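Local structure of RNA-dependent RNA Polymerase (Bombyx mori cytoplasmic polyhedrosis virus, 6TZ0) at residues 227-232 with 336-341; 250-255 with 304-309. The protein synthesises viral RNA from an RNA template, serving both transcription of plus strands and replication of the double-stranded RNA genome inside the virus particle. All coordinates share one frame; numbering follows the deposited sequence.

Interaction 1: 227-232 with 336-341; sequences SIVAMN and RAMTND
Ala230 and Met338 bring two helices together closely, with their CA atoms 4.8 Å apart, and no hydrogen bond runs between 227-232 and 336-341. The contact is a small apolar patch in which one long side chain meets two short ones. The methyl of Ala230 points at the other helix, and its CB lies 3.9 Å from CG of Met338. The small side chain is consistent with so close a backbone approach. Beyond CG the methionine runs out straight: with chi2 176° and chi3 -175° its thioether is carried past Ala230 along to Val229. There CG1 of Val229 stands 4.1 Å from SD of Met338 and equally far from its CE, the two side chains meeting at a slant. CG1 is the valine branch trans to the backbone N (chi1 177°), and it is the one that faces the thioether. With only carbon and sulfur atoms meeting, the link is one of dispersion and shape, and all three residues are buried. Just past the patch helix 325-339 ends, its last turn closed by the bond of 3.1 Å from Asn340 N to Arg336 O. The chain that leaves it is held by Asp341, whose carboxylate forms a salt bridge with Lys246 and hydrogen bonds with Tyr242 and Thr209. Helix 309-320 covers the same patch, Phe311 and Tyr314 lying against Met338 and Glu310 against Val229, while the far side of helix 224-237 packs through Ser227, Ile228 and Met231 on helices 206-218 and 166-175.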
loop_
_atom_site.group_PDB
_atom_site.type_symbol
_atom_site.label_atom_id
_atom_site.label_comp_id
_atom_site.label_asym_id
_atom_site.label_seq_id
_atom_site.Cartn_x
_atom_site.Cartn_y
_atom_site.Cartn_z
ATOM N N SER A 227 35.134 -12.727 -5.843
ATOM C CA SER A 227 34.618 -11.719 -6.761
ATOM C C SER A 227 34.736 -12.171 -8.205
ATOM O O SER A 227 33.875 -11.833 -9.026
ATOM C CB SER A 227 35.350 -10.398 -6.572
ATOM O OG SER A 227 36.686 -10.478 -7.018
ATOM N N ILE A 228 35.788 -12.932 -8.527
ATOM C CA ILE A 228 35.889 -13.544 -9.851
ATOM C C ILE A 228 34.724 -14.492 -10.091
ATOM O O ILE A 228 34.082 -14.451 -11.147
ATOM C CB ILE A 228 37.231 -14.274 -10.010
ATOM C CG1 ILE A 228 38.383 -13.301 -9.904
ATOM C CG2 ILE A 228 37.312 -14.979 -11.338
ATOM C CD1 ILE A 228 39.669 -13.990 -9.825
ATOM N N VAL A 229 34.439 -15.353 -9.107
ATOM C CA VAL A 229 33.339 -16.315 -9.220
ATOM C C VAL A 229 31.996 -15.599 -9.379
ATOM O O VAL A 229 31.164 -15.976 -10.222
ATOM C CB VAL A 229 33.339 -17.253 -7.997
ATOM C CG1 VAL A 229 32.164 -18.212 -8.042
ATOM C CG2 VAL A 229 34.639 -18.017 -7.917
ATOM N N ALA A 230 31.798 -14.518 -8.617
ATOM C CA ALA A 230 30.568 -13.737 -8.689
ATOM C C ALA A 230 30.388 -13.086 -10.055
ATOM O O ALA A 230 29.317 -13.199 -10.664
ATOM C CB ALA A 230 30.565 -12.679 -7.589
ATOM N N MET A 231 31.432 -12.416 -10.565
ATOM C CA MET A 231 31.325 -11.731 -11.853
ATOM C C MET A 231 31.168 -12.711 -13.013
ATOM O O MET A 231 30.447 -12.419 -13.978
ATOM C CB MET A 231 32.535 -10.830 -12.074
ATOM C CG MET A 231 32.580 -9.619 -11.169
ATOM S SD MET A 231 31.129 -8.573 -11.360
ATOM C CE MET A 231 31.333 -7.984 -13.032
ATOM N N ASN A 232 31.816 -13.879 -12.931
ATOM C CA ASN A 232 31.622 -14.900 -13.957
ATOM C C ASN A 232 30.189 -15.410 -13.959
ATOM O O ASN A 232 29.604 -15.625 -15.028
ATOM C CB ASN A 232 32.578 -16.073 -13.749
ATOM C CG ASN A 232 34.019 -15.706 -13.976
ATOM O OD1 ASN A 232 34.334 -14.867 -14.811
ATOM N ND2 ASN A 232 34.911 -16.374 -13.265
ATOM N N ARG A 336 24.868 -15.032 -1.038
ATOM C CA ARG A 336 23.947 -13.901 -1.145
ATOM C C ARG A 336 24.552 -12.788 -1.985
ATOM O O ARG A 336 23.850 -12.144 -2.771
ATOM C CB ARG A 336 23.571 -13.360 0.240
ATOM C CG ARG A 336 22.758 -14.301 1.099
ATOM C CD ARG A 336 21.469 -14.592 0.419
ATOM N NE ARG A 336 20.585 -13.434 0.363
ATOM C CZ ARG A 336 19.518 -13.284 1.133
ATOM N NH1 ARG A 336 19.172 -14.250 1.964
ATOM N NH2 ARG A 336 18.768 -12.202 1.026
ATOM N N ALA A 337 25.855 -12.548 -1.833
ATOM C CA ALA A 337 26.522 -11.572 -2.688
ATOM C C ALA A 337 26.670 -12.075 -4.119
ATOM O O ALA A 337 26.756 -11.271 -5.050
ATOM C CB ALA A 337 27.888 -11.219 -2.110
ATOM N N MET A 338 26.712 -13.391 -4.314
ATOM C CA MET A 338 26.898 -13.940 -5.652
ATOM C C MET A 338 25.605 -14.035 -6.444
ATOM O O MET A 338 25.649 -14.028 -7.676
ATOM C CB MET A 338 27.543 -15.320 -5.581
ATOM C CG MET A 338 28.997 -15.284 -5.194
ATOM S SD MET A 338 29.745 -16.904 -5.007
ATOM C CE MET A 338 31.350 -16.418 -4.402
ATOM N N THR A 339 24.456 -14.148 -5.786
ATOM C CA THR A 339 23.199 -14.267 -6.517
ATOM C C THR A 339 22.401 -12.971 -6.585
ATOM O O THR A 339 21.693 -12.745 -7.567
ATOM C CB THR A 339 22.329 -15.368 -5.907
ATOM O OG1 THR A 339 22.186 -15.142 -4.502
ATOM C CG2 THR A 339 22.932 -16.735 -6.143
ATOM N N ASN A 340 22.478 -12.119 -5.568
ATOM C CA ASN A 340 21.782 -10.842 -5.606
ATOM C C ASN A 340 22.698 -9.775 -6.184
ATOM O O ASN A 340 23.914 -9.790 -5.988
ATOM C CB ASN A 340 21.302 -10.429 -4.211
ATOM C CG ASN A 340 20.319 -9.261 -4.240
ATOM O OD1 ASN A 340 19.965 -8.748 -5.298
ATOM N ND2 ASN A 340 19.879 -8.838 -3.063
ATOM N N ASP A 341 22.086 -8.831 -6.893
ATOM C CA ASP A 341 22.804 -7.842 -7.680
ATOM C C ASP A 341 22.822 -6.463 -7.043
ATOM O O ASP A 341 23.722 -5.673 -7.338
ATOM C CB ASP A 341 22.151 -7.725 -9.054
ATOM C CG ASP A 341 23.046 -7.103 -10.087
ATOM O OD1 ASP A 341 24.241 -6.889 -9.813
ATOM O OD2 ASP A 341 22.541 -6.816 -11.187
#

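Interaction 2: 250-255 with 304-309; sequences KGIGRS and AELLYP
Ile252 meets Leu306 and Leu307 with two separate branches, turned differently against each leucine. Its long arm, CB-CG1-CD1, crosses Leu306 at about a right angle, its terminal methyl CD1 abutting the leucine's trunk, 3.9 Å from Leu306 CG and 4.0 Å from Leu306 CB. The short branch CG2 serves the other leucine: it lies 4.0 Å from CD1 of Leu307, the two side chains running past one another in opposite directions. A chi1 of -65° sets CG1 beside the backbone N and CG2 trans to it, which points them at different leucines. Leu307 CD1 also touches the backbone of Gly253, coming 4.3 Å from its CA, so the leucine leans on main chain as well as on the isoleucine. Polar bonds within 250-255 close the turn on which Ile252 sits. Gly251 O accepts from Ser255 N at 3.1 Å and from Ser255 OG, also at 3.1 Å, the two donors arriving from opposite faces of its carbonyl plane. The extended side chain of Arg254 reaches across the turn, and its NH1 meets Lys250 O at 2.7 Å, edge-on in the guanidinium plane and directed at a carbonyl lone pair. Its NH2 forms a salt bridge with Asp483. Ile249 joins the apolar cluster against both leucines. The arrangement is that of a short interhelical connection, between helices 242-248 and 257-264, packed against a helix-to-helix junction: Leu307 leaves helix 295-306, and Tyr308 takes the N-cap position of helix 309-320. It is apolar packing within the N-terminal region of the polymerase, away from the nucleotide and magnesium sites.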
loop_
_atom_site.group_PDB
_atom_site.type_symbol
_atom_site.label_atom_id
_atom_site.label_comp_id
_atom_site.label_asym_id
_atom_site.label_seq_id
_atom_site.Cartn_x
_atom_site.Cartn_y
_atom_site.Cartn_z
ATOM N N LYS A 250 17.245 -17.978 -8.298
ATOM C CA LYS A 250 17.426 -17.137 -7.119
ATOM C C LYS A 250 17.339 -17.940 -5.822
ATOM O O LYS A 250 17.999 -17.590 -4.837
ATOM C CB LYS A 250 16.389 -16.008 -7.174
ATOM C CG LYS A 250 16.422 -14.944 -6.090
ATOM C CD LYS A 250 15.419 -15.199 -4.975
ATOM C CE LYS A 250 14.004 -15.217 -5.526
ATOM N NZ LYS A 250 13.624 -13.910 -6.123
ATOM N N GLY A 251 16.560 -19.016 -5.800
ATOM C CA GLY A 251 16.397 -19.785 -4.582
ATOM C C GLY A 251 17.278 -21.010 -4.485
ATOM O O GLY A 251 17.591 -21.463 -3.384
ATOM N N ILE A 252 17.670 -21.561 -5.637
ATOM C CA ILE A 252 18.534 -22.738 -5.666
ATOM C C ILE A 252 19.922 -22.396 -5.145
ATOM O O ILE A 252 20.515 -23.155 -4.369
ATOM C CB ILE A 252 18.586 -23.308 -7.095
ATOM C CG1 ILE A 252 17.221 -23.826 -7.516
ATOM C CG2 ILE A 252 19.600 -24.419 -7.220
ATOM C CD1 ILE A 252 17.165 -24.151 -8.985
ATOM N N GLY A 253 20.444 -21.238 -5.521
ATOM C CA GLY A 253 21.746 -20.799 -5.069
ATOM C C GLY A 253 21.839 -20.360 -3.629
ATOM O O GLY A 253 22.924 -19.993 -3.173
ATOM N N ARG A 254 20.731 -20.387 -2.892
ATOM C CA ARG A 254 20.698 -20.006 -1.488
ATOM C C ARG A 254 20.337 -21.147 -0.553
ATOM O O ARG A 254 20.882 -21.215 0.547
ATOM C CB ARG A 254 19.693 -18.870 -1.280
ATOM C CG ARG A 254 20.132 -17.503 -1.770
ATOM C CD ARG A 254 18.944 -16.556 -1.733
ATOM N NE ARG A 254 19.294 -15.160 -1.962
ATOM C CZ ARG A 254 19.402 -14.590 -3.151
ATOM N NH1 ARG A 254 19.203 -15.300 -4.248
ATOM N NH2 ARG A 254 19.726 -13.312 -3.239
ATOM N N SER A 255 19.455 -22.053 -0.970
ATOM C CA SER A 255 18.803 -23.012 -0.083
ATOM C C SER A 255 19.681 -24.207 0.298
ATOM O O SER A 255 19.187 -25.131 0.950
ATOM C CB SER A 255 17.509 -23.507 -0.730
ATOM O OG SER A 255 17.777 -24.236 -1.910
ATOM N N ALA A 304 22.378 -29.303 -9.729
ATOM C CA ALA A 304 23.327 -29.763 -10.733
ATOM C C ALA A 304 22.837 -29.479 -12.144
ATOM O O ALA A 304 23.652 -29.197 -13.028
ATOM C CB ALA A 304 23.601 -31.254 -10.561
ATOM N N GLU A 305 21.526 -29.539 -12.384
ATOM C CA GLU A 305 21.056 -29.292 -13.742
ATOM C C GLU A 305 20.794 -27.820 -14.049
ATOM O O GLU A 305 20.763 -27.451 -15.226
ATOM C CB GLU A 305 19.790 -30.104 -14.036
ATOM C CG GLU A 305 18.592 -29.720 -13.209
ATOM C CD GLU A 305 17.380 -30.585 -13.489
ATOM O OE1 GLU A 305 17.470 -31.471 -14.365
ATOM O OE2 GLU A 305 16.342 -30.390 -12.819
ATOM N N LEU A 306 20.626 -26.967 -13.042
ATOM C CA LEU A 306 20.298 -25.566 -13.291
ATOM C C LEU A 306 21.485 -24.617 -13.216
ATOM O O LEU A 306 21.554 -23.673 -14.005
ATOM C CB LEU A 306 19.222 -25.085 -12.313
ATOM C CG LEU A 306 17.768 -25.018 -12.779
ATOM C CD1 LEU A 306 17.648 -23.938 -13.815
ATOM C CD2 LEU A 306 17.275 -26.315 -13.357
ATOM N N LEU A 307 22.411 -24.805 -12.289
ATOM C CA LEU A 307 23.359 -23.736 -12.021
ATOM C C LEU A 307 24.586 -23.796 -12.923
ATOM O O LEU A 307 24.925 -24.829 -13.505
ATOM C CB LEU A 307 23.805 -23.744 -10.561
ATOM C CG LEU A 307 22.763 -23.291 -9.547
ATOM C CD1 LEU A 307 23.346 -23.383 -8.178
ATOM C CD2 LEU A 307 22.346 -21.876 -9.825
ATOM N N TYR A 308 25.234 -22.644 -13.038
ATOM C CA TYR A 308 26.529 -22.535 -13.684
ATOM C C TYR A 308 27.565 -23.319 -12.884
ATOM O O TYR A 308 27.671 -23.124 -11.668
ATOM C CB TYR A 308 26.887 -21.054 -13.774
ATOM C CG TYR A 308 28.215 -20.695 -14.382
ATOM C CD1 TYR A 308 28.494 -20.970 -15.712
ATOM C CD2 TYR A 308 29.152 -19.985 -13.650
ATOM C CE1 TYR A 308 29.700 -20.612 -16.273
ATOM C CE2 TYR A 308 30.354 -19.611 -14.201
ATOM C CZ TYR A 308 30.625 -19.929 -15.510
ATOM O OH TYR A 308 31.833 -19.556 -16.051
ATOM N N PRO A 309 28.332 -24.215 -13.520
ATOM C CA PRO A 309 29.104 -25.208 -12.753
ATOM C C PRO A 309 30.265 -24.649 -11.949
ATOM O O PRO A 309 30.736 -25.340 -11.042
ATOM C CB PRO A 309 29.592 -26.180 -13.833
ATOM C CG PRO A 309 29.558 -25.407 -15.081
ATOM C CD PRO A 309 28.400 -24.477 -14.965
#

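Overall arrangement
The two interactions lie on the same side of the chain's centre, their own centres about 13 Å apart. Along the chain the order is 227-232, 250-255, 304-309, 336-341, so interaction 2 is nested within the loop closed by interaction 1. Helix 309-320 relates them: it starts at the junction used by interaction 2 and then covers the methionine of interaction 1. They also touch, the Arg254 guanidinium packing on Asn340 and the Tyr308 ring on the backbone of Asn232, with the NE atoms of Arg254 and Arg336 close together. Together they join helices 224-237, 295-306 and 325-339 with the connection 250-255. Arg254 and Asn340 both reach Asp483 of the central polymerase domain, the arginine's salt-bridge partner.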